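Side-chain contacts in hypothetical glycoside hydrolase (Bacteroides vulgatus, PDB 3S30), which is of uncertain function but probably acts in carbohydrate metabolism, perhaps as a glycoside hydrolase, and carries a galactose-binding domain-like fold: residues Y119-E124 with T131-S136; I192-I197 with V259-G264; T179-P184 with S199-A204; M183-G188 with G334-T339. All coordinates share one frame; numbering follows the deposited sequence.

Overall arrangement
All four contacts lie in one putative carbohydrate metabolism domain, mostly antiparallel beta. Contact 1 closes first, in a three-stranded sheet near the sodium ion. The segments of contacts 2 and 3 alternate along the chain, and contact 2 lies between the segments of contact 4. Contacts 3 and 4 share Met183 and Pro184, their centres about 13 Å apart. Contacts 1 and 2, with centres about 14 Å apart, touch where Trp134 meets Ile192; contacts 2 and 3 touch through Phe195 and Ala200. Contacts 1 and 3 are farthest apart, about 23 Å between centres. Contact 1 pairs two strands, contact 2 bridges two that share a neighbour, contact 3 joins a helix end to a loop, and contact 4 a strand to a turn.

Contact 1 (Y119-E124 with T131-S136); sequences YYVLYE and TLTWSS
The indole of Trp134 meets Leu122 and Leu132. On one face Leu132 CD2 lies 3.9 Å above the ring plane, shifted toward the rim. At the ring edge is the backbone of Leu122, with its carbonyl carbon in the ring plane, and Leu122 CB comes within 3.9 Å of Trp134 CD1. The ring gets there because CG is anti to the carbonyl carbon (chi1 -69°). Trp134 NE1 donates to a water at 3.1 Å, and that water donates to Glu124 OE1 at 2.8 Å. The other carboxylate oxygen, Glu124 OE2, bonds Asn105, which binds the sodium ion. Glu124 is thus a second-shell residue, its side chain about 7 Å from the metal.

The backbones form an antiparallel hairpin. Glu124 and Leu132 are a hydrogen-bonded pair: Glu124 N to Leu132 O is 2.8 Å and nearly straight at 162°, and Leu132 N bonds Glu124 O in return. Trp134 N to Leu122 O is also 2.8 Å but more bent, at 133°. Tyr123 and Thr133 point to the sheet face away from Glu124 and Leu132. Val121 CG1 meets Thr133 CG2 at 3.4 Å, the side chains crossing at a slant, and Tyr123 runs alongside Thr131, pointing the same way.

Strand 117-124 is the middle one of three, between 108-114 and 132-133. Leu122 packs on Ile157 of strand 155-158, and Trp134 on Phe104, edge to face, and on Leu190 of strand 185-191.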
loop_
_atom_site.group_PDB
_atom_site.type_symbol
_atom_site.label_atom_id
_atom_site.label_comp_id
_atom_site.label_asym_id
_atom_site.label_seq_id
_atom_site.Cartn_x
_atom_site.Cartn_y
_atom_site.Cartn_z
ATOM N N TYR A 119 -11.982 -11.626 -4.716
ATOM C CA TYR A 119 -10.590 -11.156 -4.642
ATOM C C TYR A 119 -9.885 -11.605 -3.357
ATOM O O TYR A 119 -10.523 -12.137 -2.451
ATOM C CB TYR A 119 -10.539 -9.633 -4.781
ATOM C CG TYR A 119 -11.309 -8.879 -3.718
ATOM C CD1 TYR A 119 -10.733 -8.604 -2.484
ATOM C CD2 TYR A 119 -12.602 -8.426 -3.957
ATOM C CE1 TYR A 119 -11.421 -7.908 -1.518
ATOM C CE2 TYR A 119 -13.311 -7.737 -2.978
ATOM C CZ TYR A 119 -12.717 -7.488 -1.763
ATOM O OH TYR A 119 -13.387 -6.804 -0.789
ATOM N N TYR A 120 -8.568 -11.409 -3.286
ATOM C CA TYR A 120 -7.794 -11.773 -2.082
ATOM C C TYR A 120 -7.610 -10.627 -1.075
ATOM O O TYR A 120 -7.396 -9.473 -1.455
ATOM C CB TYR A 120 -6.402 -12.288 -2.445
ATOM C CG TYR A 120 -6.330 -13.613 -3.183
ATOM C CD1 TYR A 120 -7.215 -14.665 -2.913
ATOM C CD2 TYR A 120 -5.333 -13.826 -4.132
ATOM C CE1 TYR A 120 -7.110 -15.878 -3.593
ATOM C CE2 TYR A 120 -5.218 -15.028 -4.800
ATOM C CZ TYR A 120 -6.102 -16.042 -4.541
ATOM O OH TYR A 120 -5.954 -17.213 -5.234
ATOM N N VAL A 121 -7.723 -10.963 0.212
ATOM C CA VAL A 121 -7.272 -10.102 1.304
ATOM C C VAL A 121 -6.095 -10.834 1.928
ATOM O O VAL A 121 -6.224 -11.994 2.313
ATOM C CB VAL A 121 -8.384 -9.846 2.377
ATOM C CG1 VAL A 121 -7.883 -8.880 3.446
ATOM C CG2 VAL A 121 -9.668 -9.281 1.733
ATOM N N LEU A 122 -4.942 -10.177 1.986
ATOM C CA LEU A 122 -3.743 -10.791 2.530
ATOM C C LEU A 122 -3.706 -10.513 4.025
ATOM O O LEU A 122 -4.104 -9.435 4.474
ATOM C CB LEU A 122 -2.464 -10.254 1.875
ATOM C CG LEU A 122 -2.109 -10.640 0.434
ATOM C CD1 LEU A 122 -3.063 -10.012 -0.548
ATOM C CD2 LEU A 122 -0.672 -10.229 0.102
ATOM N N TYR A 123 -3.230 -11.493 4.789
ATOM C CA TYR A 123 -3.039 -11.320 6.217
ATOM C C TYR A 123 -1.748 -11.976 6.715
ATOM O O TYR A 123 -1.204 -12.864 6.073
ATOM C CB TYR A 123 -4.251 -11.862 6.975
ATOM C CG TYR A 123 -4.525 -13.328 6.776
ATOM C CD1 TYR A 123 -5.307 -13.771 5.711
ATOM C CD2 TYR A 123 -4.026 -14.281 7.671
ATOM C CE1 TYR A 123 -5.577 -15.126 5.532
ATOM C CE2 TYR A 123 -4.296 -15.644 7.505
ATOM C CZ TYR A 123 -5.075 -16.054 6.436
ATOM O OH TYR A 123 -5.354 -17.384 6.258
ATOM N N GLU A 124 -1.281 -11.527 7.874
ATOM C CA GLU A 124 -0.089 -12.081 8.523
ATOM C C GLU A 124 -0.409 -12.386 9.985
ATOM O O GLU A 124 -0.741 -11.480 10.750
ATOM C CB GLU A 124 1.060 -11.067 8.446
ATOM C CG GLU A 124 2.438 -11.614 8.880
ATOM C CD GLU A 124 3.064 -12.555 7.859
ATOM O OE1 GLU A 124 2.865 -12.344 6.641
ATOM O OE2 GLU A 124 3.764 -13.498 8.276
ATOM N N THR A 131 -3.244 -10.532 14.520
ATOM C CA THR A 131 -3.171 -10.732 13.085
ATOM C C THR A 131 -3.325 -9.408 12.346
ATOM O O THR A 131 -4.289 -8.657 12.579
ATOM C CB THR A 131 -4.237 -11.712 12.625
ATOM O OG1 THR A 131 -4.034 -12.962 13.287
ATOM C CG2 THR A 131 -4.169 -11.916 11.119
ATOM N N LEU A 132 -2.361 -9.128 11.474
ATOM C CA LEU A 132 -2.458 -8.031 10.524
ATOM C C LEU A 132 -3.265 -8.485 9.320
ATOM O O LEU A 132 -2.896 -9.432 8.644
ATOM C CB LEU A 132 -1.066 -7.595 10.060
ATOM C CG LEU A 132 -0.996 -6.347 9.173
ATOM C CD1 LEU A 132 -1.382 -5.043 9.952
ATOM C CD2 LEU A 132 0.406 -6.248 8.582
ATOM N N THR A 133 -4.382 -7.819 9.068
ATOM C CA THR A 133 -5.116 -7.991 7.825
ATOM C C THR A 133 -4.827 -6.771 6.950
ATOM O O THR A 133 -5.283 -5.670 7.259
ATOM C CB THR A 133 -6.630 -8.123 8.068
ATOM O OG1 THR A 133 -6.891 -9.356 8.750
ATOM C CG2 THR A 133 -7.393 -8.109 6.731
ATOM N N TRP A 134 -4.046 -6.976 5.889
ATOM C CA TRP A 134 -3.739 -5.918 4.925
ATOM C C TRP A 134 -5.004 -5.425 4.211
ATOM O O TRP A 134 -5.973 -6.157 4.062
ATOM C CB TRP A 134 -2.782 -6.418 3.830
ATOM C CG TRP A 134 -1.367 -6.734 4.233
ATOM C CD1 TRP A 134 -0.860 -7.964 4.564
ATOM C CD2 TRP A 134 -0.268 -5.816 4.301
ATOM N NE1 TRP A 134 0.480 -7.861 4.845
ATOM C CE2 TRP A 134 0.867 -6.553 4.691
ATOM C CE3 TRP A 134 -0.134 -4.443 4.068
ATOM C CZ2 TRP A 134 2.124 -5.959 4.857
ATOM C CZ3 TRP A 134 1.117 -3.851 4.233
ATOM C CH2 TRP A 134 2.228 -4.612 4.620
ATOM N N SER A 135 -4.957 -4.178 3.767
ATOM C CA SER A 135 -5.937 -3.606 2.874
ATOM C C SER A 135 -5.293 -3.275 1.508
ATOM O O SER A 135 -4.066 -3.364 1.321
ATOM C CB SER A 135 -6.516 -2.345 3.499
ATOM O OG SER A 135 -7.493 -1.762 2.658
ATOM N N SER A 136 -6.154 -2.914 0.563
ATOM C CA SER A 136 -5.777 -2.580 -0.799
ATOM C C SER A 136 -7.016 -1.962 -1.446
ATOM O O SER A 136 -8.067 -1.890 -0.815
ATOM C CB SER A 136 -5.372 -3.830 -1.582
ATOM O OG SER A 136 -6.512 -4.604 -1.971
HETATM O O HOH W 1 -7.240 -6.920 -0.672
HETATM O O HOH W 2 -5.253 -7.304 1.405
HETATM O O HOH W 3 1.753 -10.712 4.636
#

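Contact 2 (I192-I197 with V259-G264); sequences IGSFDI and VQMLDG
Met261, a selenomethionine, reaches over to Gly193 and Ser194 with its last carbon. The two segments belong to the antiparallel beta fold of this galactose-binding domain-like protein. Strand 193-195 and the weakly bonded strand 262-263 both pair with strand 208-213. They do not bond to each other. The nearest CA atoms, of Gly193 and Met261, are 8.0 Å apart, so one long side chain has to cross the distance.

Met261 CB sets out toward strand 193-195 but is still 7.2 Å from Gly193 CA. CG, anti to the carbonyl carbon (chi1 -62°), still touches nothing of strand 193-195. The chain bends again at chi2 (-71°) and at chi3. The selenium comes within 5.3 Å of Gly193 CA, which is still too far for a close contact. The terminal CE does the touching. It rests against the backbone of Gly193 and lies more loosely beside Ser194 N and OG, without a bond.

The contact is small, lies near the surface, and has no hydrogen bond across it. Each segment is held by its own neighbours. Ser194 and Leu262 make backbone bonds to Lys209 and Phe210 of strand 208-213. The side chain of Met261 also touches Lys209, and Asn318 of strand 317-324.

Gly193 has a glycine-type backbone (phi 143°) and brings only its CA to the methyl group. Met261 CE sits 3.7 Å from Gly193 CA, 4.2 Å from Ser194 N and 4.3 Å from Ser194 OG.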
loop_
_atom_site.group_PDB
_atom_site.type_symbol
_atom_site.label_atom_id
_atom_site.label_comp_id
_atom_site.label_asym_id
_atom_site.label_seq_id
_atom_site.Cartn_x
_atom_site.Cartn_y
_atom_site.Cartn_z
ATOM N N ILE A 192 -1.318 -0.829 5.198
ATOM C CA ILE A 192 -1.852 -1.023 6.531
ATOM C C ILE A 192 -2.890 0.081 6.826
ATOM O O ILE A 192 -2.584 1.273 6.750
ATOM C CB ILE A 192 -0.733 -1.034 7.595
ATOM C CG1 ILE A 192 0.248 -2.174 7.310
ATOM C CG2 ILE A 192 -1.317 -1.191 9.005
ATOM C CD1 ILE A 192 1.424 -2.239 8.272
ATOM N N GLY A 193 -4.106 -0.334 7.172
ATOM C CA GLY A 193 -5.204 0.580 7.466
ATOM C C GLY A 193 -6.506 -0.003 6.953
ATOM O O GLY A 193 -6.836 -1.153 7.262
ATOM N N SER A 194 -7.240 0.765 6.152
ATOM C CA SER A 194 -8.498 0.273 5.590
ATOM C C SER A 194 -8.952 1.026 4.330
ATOM O O SER A 194 -8.506 2.158 4.072
ATOM C CB SER A 194 -9.596 0.329 6.652
ATOM O OG SER A 194 -9.777 1.659 7.096
ATOM N N PHE A 195 -9.844 0.381 3.571
ATOM C CA PHE A 195 -10.382 0.929 2.334
ATOM C C PHE A 195 -11.868 1.239 2.473
ATOM O O PHE A 195 -12.693 0.336 2.609
ATOM C CB PHE A 195 -10.169 -0.037 1.157
ATOM C CG PHE A 195 -10.454 0.584 -0.207
ATOM C CD1 PHE A 195 -9.497 1.383 -0.847
ATOM C CD2 PHE A 195 -11.673 0.366 -0.850
ATOM C CE1 PHE A 195 -9.755 1.954 -2.108
ATOM C CE2 PHE A 195 -11.940 0.932 -2.121
ATOM C CZ PHE A 195 -10.982 1.728 -2.739
ATOM N N ASP A 196 -12.199 2.523 2.411
ATOM C CA ASP A 196 -13.575 2.981 2.501
ATOM C C ASP A 196 -14.250 2.959 1.112
ATOM O O ASP A 196 -14.018 3.847 0.277
ATOM C CB ASP A 196 -13.582 4.385 3.108
ATOM C CG ASP A 196 -14.972 4.886 3.420
ATOM O OD1 ASP A 196 -15.934 4.083 3.367
ATOM O OD2 ASP A 196 -15.097 6.094 3.726
ATOM N N ILE A 197 -15.080 1.940 0.872
ATOM C CA ILE A 197 -15.748 1.758 -0.423
ATOM C C ILE A 197 -16.755 2.877 -0.742
ATOM O O ILE A 197 -17.035 3.145 -1.904
ATOM C CB ILE A 197 -16.461 0.359 -0.522
ATOM C CG1 ILE A 197 -16.836 0.029 -1.980
ATOM C CG2 ILE A 197 -17.702 0.290 0.402
ATOM C CD1 ILE A 197 -15.647 -0.054 -2.936
ATOM N N VAL A 259 -7.999 13.231 14.625
ATOM C CA VAL A 259 -7.089 12.673 13.617
ATOM C C VAL A 259 -6.685 11.257 14.023
ATOM O O VAL A 259 -5.681 11.051 14.704
ATOM C CB VAL A 259 -5.843 13.562 13.434
ATOM C CG1 VAL A 259 -4.805 12.879 12.551
ATOM C CG2 VAL A 259 -6.245 14.933 12.861
ATOM N N GLN A 260 -7.499 10.288 13.614
ATOM C CA GLN A 260 -7.301 8.884 13.962
ATOM C C GLN A 260 -6.633 8.104 12.832
ATOM O O GLN A 260 -6.039 7.055 13.073
ATOM C CB GLN A 260 -8.649 8.237 14.298
ATOM C CG GLN A 260 -9.230 8.670 15.636
ATOM C CD GLN A 260 -8.528 8.016 16.814
ATOM O OE1 GLN A 260 -8.543 6.794 16.949
ATOM N NE2 GLN A 260 -7.904 8.829 17.666
HETATM N N MSE A 261 -6.766 8.607 11.602
HETATM C CA MSE A 261 -6.172 7.993 10.427
HETATM C C MSE A 261 -5.679 9.075 9.467
HETATM O O MSE A 261 -6.227 10.172 9.431
HETATM C CB MSE A 261 -7.203 7.112 9.714
HETATM C CG MSE A 261 -7.744 5.940 10.539
HETATM SE SE MSE A 261 -6.437 4.532 10.824
HETATM C CE MSE A 261 -6.497 3.658 9.048
ATOM N N LEU A 262 -4.629 8.764 8.711
ATOM C CA LEU A 262 -4.249 9.566 7.551
ATOM C C LEU A 262 -4.787 8.857 6.315
ATOM O O LEU A 262 -5.360 7.768 6.421
ATOM C CB LEU A 262 -2.730 9.741 7.457
ATOM C CG LEU A 262 -2.048 10.394 8.667
ATOM C CD1 LEU A 262 -0.542 10.521 8.408
ATOM C CD2 LEU A 262 -2.671 11.768 9.012
ATOM N N ASP A 263 -4.625 9.486 5.153
ATOM C CA ASP A 263 -5.081 8.899 3.898
ATOM C C ASP A 263 -4.126 9.229 2.734
ATOM O O ASP A 263 -2.978 9.634 2.963
ATOM C CB ASP A 263 -6.542 9.288 3.620
ATOM C CG ASP A 263 -6.742 10.794 3.414
ATOM O OD1 ASP A 263 -5.762 11.515 3.122
ATOM O OD2 ASP A 263 -7.906 11.255 3.536
ATOM N N GLY A 264 -4.597 9.041 1.500
ATOM C CA GLY A 264 -3.764 9.160 0.301
ATOM C C GLY A 264 -3.231 10.534 -0.040
ATOM O O GLY A 264 -2.413 10.671 -0.949
#

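Contact 3 (T179-P184 with S199-A204); sequences TLVGMP and SAMSDA
Two selenomethionines, Met183 and Met201, carry this contact, with Val181 beside them. As modelled, Met183 SE lies 4.2 Å from Met201 CG. Val181 CG2 approaches the far end of the Met201 side chain, 4.3 Å from Met201 CE. Met201 can span both because its side chain stays extended beyond CG (chi2 -172°). Met183 instead is bent at chi2 and chi3, and its tip turns to the backbone of Ala200 and Met201. The modelled approach of its selenium to the carbonyl oxygen of Ala200 is too short to trust, and its torsions are irregular, so its exact placing is doubtful.

Further out, Met183 also packs on Phe332, which touches Ala204 as well. Met201 reaches Leu143. The carbonyl oxygen of Met183 bonds Thr174 OG1. Residues 199-203 are drawn together by Asp203 N to Ser199 O, 3.0 Å. Asp203 then takes the N-cap position of helix 204-207, and its OD2 bonds Ser206 OG.

Val181 and Met183 stand on either side of Gly182, where helix 176-180 ends. Gly182 has positive phi, and Gly182 N bonds Thr179 O at 2.8 Å. With Met183 N bonded to Gly178 O, this is a Schellman motif.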
loop_
_atom_site.group_PDB
_atom_site.type_symbol
_atom_site.label_atom_id
_atom_site.label_comp_id
_atom_site.label_asym_id
_atom_site.label_seq_id
_atom_site.Cartn_x
_atom_site.Cartn_y
_atom_site.Cartn_z
ATOM N N THR A 179 -13.842 3.975 -16.401
ATOM C CA THR A 179 -13.555 5.163 -17.213
ATOM C C THR A 179 -14.622 6.235 -17.032
ATOM O O THR A 179 -14.328 7.383 -16.718
ATOM C CB THR A 179 -13.515 4.830 -18.731
ATOM O OG1 THR A 179 -12.754 3.638 -18.958
ATOM C CG2 THR A 179 -12.924 5.999 -19.521
ATOM N N LEU A 180 -15.871 5.828 -17.211
ATOM C CA LEU A 180 -17.001 6.750 -17.183
ATOM C C LEU A 180 -17.176 7.464 -15.843
ATOM O O LEU A 180 -17.706 8.582 -15.800
ATOM C CB LEU A 180 -18.279 6.017 -17.589
ATOM C CG LEU A 180 -18.246 5.535 -19.043
ATOM C CD1 LEU A 180 -19.355 4.538 -19.315
ATOM C CD2 LEU A 180 -18.329 6.717 -19.974
ATOM N N VAL A 181 -16.712 6.842 -14.760
ATOM C CA VAL A 181 -16.691 7.506 -13.444
ATOM C C VAL A 181 -15.309 8.098 -13.097
ATOM O O VAL A 181 -15.036 8.434 -11.939
ATOM C CB VAL A 181 -17.185 6.563 -12.314
ATOM C CG1 VAL A 181 -18.672 6.289 -12.479
ATOM C CG2 VAL A 181 -16.395 5.269 -12.304
ATOM N N GLY A 182 -14.459 8.266 -14.109
ATOM C CA GLY A 182 -13.142 8.866 -13.920
ATOM C C GLY A 182 -12.145 7.976 -13.197
ATOM O O GLY A 182 -11.185 8.472 -12.612
HETATM N N MSE A 183 -12.365 6.664 -13.254
HETATM C CA MSE A 183 -11.468 5.674 -12.659
HETATM C C MSE A 183 -10.871 4.787 -13.772
HETATM O O MSE A 183 -11.099 3.573 -13.785
HETATM C CB MSE A 183 -12.236 4.783 -11.673
HETATM C CG MSE A 183 -13.365 5.455 -10.888
HETATM SE SE MSE A 183 -13.089 5.487 -8.974
HETATM C CE MSE A 183 -12.481 7.324 -8.764
ATOM N N PRO A 184 -10.103 5.388 -14.710
ATOM C CA PRO A 184 -9.621 4.609 -15.860
ATOM C C PRO A 184 -8.642 3.483 -15.496
ATOM O O PRO A 184 -8.607 2.463 -16.166
ATOM C CB PRO A 184 -8.964 5.667 -16.759
ATOM C CG PRO A 184 -8.617 6.790 -15.846
ATOM C CD PRO A 184 -9.680 6.799 -14.790
ATOM N N SER A 199 -16.052 5.875 -0.589
ATOM C CA SER A 199 -15.232 6.896 -1.256
ATOM C C SER A 199 -14.490 6.445 -2.535
ATOM O O SER A 199 -13.916 7.278 -3.224
ATOM C CB SER A 199 -14.212 7.455 -0.262
ATOM O OG SER A 199 -14.879 8.104 0.808
ATOM N N ALA A 200 -14.521 5.158 -2.870
ATOM C CA ALA A 200 -13.716 4.643 -3.983
ATOM C C ALA A 200 -13.935 5.358 -5.331
ATOM O O ALA A 200 -13.000 5.479 -6.125
ATOM C CB ALA A 200 -13.919 3.149 -4.142
HETATM N N MSE A 201 -15.155 5.827 -5.576
HETATM C CA MSE A 201 -15.508 6.468 -6.847
HETATM C C MSE A 201 -15.456 7.989 -6.857
HETATM O O MSE A 201 -15.198 8.579 -7.899
HETATM C CB MSE A 201 -16.899 6.037 -7.280
HETATM C CG MSE A 201 -16.970 4.604 -7.705
HETATM SE SE MSE A 201 -18.717 4.241 -8.462
HETATM C CE MSE A 201 -18.180 2.652 -9.452
ATOM N N SER A 202 -15.720 8.619 -5.717
ATOM C CA SER A 202 -15.774 10.082 -5.638
ATOM C C SER A 202 -14.433 10.701 -5.215
ATOM O O SER A 202 -14.113 11.815 -5.629
ATOM C CB SER A 202 -16.888 10.519 -4.669
ATOM O OG SER A 202 -16.677 9.994 -3.359
ATOM N N ASP A 203 -13.661 9.978 -4.397
ATOM C CA ASP A 203 -12.441 10.525 -3.788
ATOM C C ASP A 203 -11.403 9.438 -3.482
ATOM O O ASP A 203 -11.163 9.111 -2.325
ATOM C CB ASP A 203 -12.826 11.285 -2.510
ATOM C CG ASP A 203 -11.751 12.264 -2.038
ATOM O OD1 ASP A 203 -10.644 12.296 -2.613
ATOM O OD2 ASP A 203 -12.026 13.006 -1.069
ATOM N N ALA A 204 -10.781 8.891 -4.525
ATOM C CA ALA A 204 -9.784 7.808 -4.388
ATOM C C ALA A 204 -8.741 8.028 -3.279
ATOM O O ALA A 204 -8.438 7.114 -2.512
ATOM C CB ALA A 204 -9.077 7.570 -5.719
#

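Contact 4 (M183-G188 with G334-T339); sequences MPIAAG and GAPGST
In the loop whose Gly334 and Pro336 touch Ile185, Ser338 OG is gripped by two groups. It meets the amide of Gly230 and the carboxylate oxygen Asp244 OD2. The same carboxylate oxygen also bonds the amide of Ala335. One acid thus fastens both ends of the turn to the rest of the chain.

Ile185 packs against the loop with two branches. Its CG1 sits in the crowded position between backbone N and carbonyl carbon (chi1 72°), and the arm then runs straight on (chi2 176°). This brings CD1 over the backbone of Gly334, 3.5 Å from Gly334 N and 3.6 Å from Gly334 CA. Gly334 has no side chain, and this lets CD1 come so near. The other branch meets the proline ring: Ile185 CG2 is 4.2 Å from Pro336 CG. The two side chains cross at about a right angle.

Ala335 to Ser338 is a type II beta turn, closed by Ser338 N to Ala335 O at 3.1 Å. Gly337 takes its third position with phi 98°, as glycine often does in this turn. The turn leads into strand 339-349. Ile185 is on strand 185-191, which pairs with strand 166-173.

Tyr234 of strand 233-235 touches both Ile185 and Pro336. Ile185 also packs on Thr171, and Pro336 on Lys173. Thr339 OG1 donates to Gly337 O at 2.7 Å, from well above the carbonyl plane.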
loop_
_atom_site.group_PDB
_atom_site.type_symbol
_atom_site.label_atom_id
_atom_site.label_comp_id
_atom_site.label_asym_id
_atom_site.label_seq_id
_atom_site.Cartn_x
_atom_site.Cartn_y
_atom_site.Cartn_z
HETATM N N MSE A 183 -12.365 6.664 -13.254
HETATM C CA MSE A 183 -11.468 5.674 -12.659
HETATM C C MSE A 183 -10.871 4.787 -13.772
HETATM O O MSE A 183 -11.099 3.573 -13.785
HETATM C CB MSE A 183 -12.236 4.783 -11.673
HETATM C CG MSE A 183 -13.365 5.455 -10.888
HETATM SE SE MSE A 183 -13.089 5.487 -8.974
HETATM C CE MSE A 183 -12.481 7.324 -8.764
ATOM N N PRO A 184 -10.103 5.388 -14.710
ATOM C CA PRO A 184 -9.621 4.609 -15.860
ATOM C C PRO A 184 -8.642 3.483 -15.496
ATOM O O PRO A 184 -8.607 2.463 -16.166
ATOM C CB PRO A 184 -8.964 5.667 -16.759
ATOM C CG PRO A 184 -8.617 6.790 -15.846
ATOM C CD PRO A 184 -9.680 6.799 -14.790
ATOM N N ILE A 185 -7.859 3.657 -14.445
ATOM C CA ILE A 185 -6.974 2.582 -13.978
ATOM C C ILE A 185 -7.167 2.353 -12.485
ATOM O O ILE A 185 -7.873 3.114 -11.827
ATOM C CB ILE A 185 -5.471 2.873 -14.264
ATOM C CG1 ILE A 185 -4.945 3.987 -13.347
ATOM C CG2 ILE A 185 -5.263 3.183 -15.764
ATOM C CD1 ILE A 185 -3.451 4.275 -13.493
ATOM N N ALA A 186 -6.549 1.298 -11.969
ATOM C CA ALA A 186 -6.483 1.060 -10.529
ATOM C C ALA A 186 -5.102 0.515 -10.171
ATOM O O ALA A 186 -4.704 -0.564 -10.631
ATOM C CB ALA A 186 -7.599 0.094 -10.069
ATOM N N ALA A 187 -4.375 1.280 -9.361
ATOM C CA ALA A 187 -3.007 0.923 -8.982
ATOM C C ALA A 187 -2.966 -0.360 -8.160
ATOM O O ALA A 187 -3.817 -0.576 -7.279
ATOM C CB ALA A 187 -2.370 2.057 -8.196
ATOM N N GLY A 188 -1.976 -1.206 -8.460
ATOM C CA GLY A 188 -1.672 -2.376 -7.649
ATOM C C GLY A 188 -1.080 -1.853 -6.360
ATOM O O GLY A 188 0.019 -1.306 -6.370
ATOM N N GLY A 334 -0.736 6.163 -14.615
ATOM C CA GLY A 334 -0.011 4.915 -14.469
ATOM C C GLY A 334 -0.178 4.030 -15.675
ATOM O O GLY A 334 -0.983 4.320 -16.562
ATOM N N ALA A 335 0.595 2.952 -15.704
ATOM C CA ALA A 335 0.570 2.007 -16.818
ATOM C C ALA A 335 -0.126 0.707 -16.420
ATOM O O ALA A 335 0.328 0.024 -15.500
ATOM C CB ALA A 335 1.985 1.716 -17.279
ATOM N N PRO A 336 -1.235 0.362 -17.093
ATOM C CA PRO A 336 -1.688 -1.016 -16.936
ATOM C C PRO A 336 -0.561 -2.001 -17.234
ATOM O O PRO A 336 0.183 -1.807 -18.199
ATOM C CB PRO A 336 -2.803 -1.137 -17.981
ATOM C CG PRO A 336 -3.385 0.222 -18.044
ATOM C CD PRO A 336 -2.174 1.142 -17.924
ATOM N N GLY A 337 -0.425 -3.020 -16.387
ATOM C CA GLY A 337 0.600 -4.044 -16.545
ATOM C C GLY A 337 1.818 -3.806 -15.680
ATOM O O GLY A 337 2.660 -4.704 -15.539
ATOM N N SER A 338 1.927 -2.607 -15.100
ATOM C CA SER A 338 3.059 -2.289 -14.220
ATOM C C SER A 338 3.012 -3.231 -13.045
ATOM O O SER A 338 2.008 -3.284 -12.331
ATOM C CB SER A 338 3.032 -0.838 -13.727
ATOM O OG SER A 338 3.497 0.043 -14.733
ATOM N N THR A 339 4.089 -3.989 -12.871
ATOM C CA THR A 339 4.117 -5.091 -11.933
ATOM C C THR A 339 5.206 -4.876 -10.887
ATOM O O THR A 339 6.380 -4.791 -11.218
ATOM C CB THR A 339 4.295 -6.430 -12.667
ATOM O OG1 THR A 339 3.260 -6.548 -13.657
ATOM C CG2 THR A 339 4.187 -7.608 -11.686
#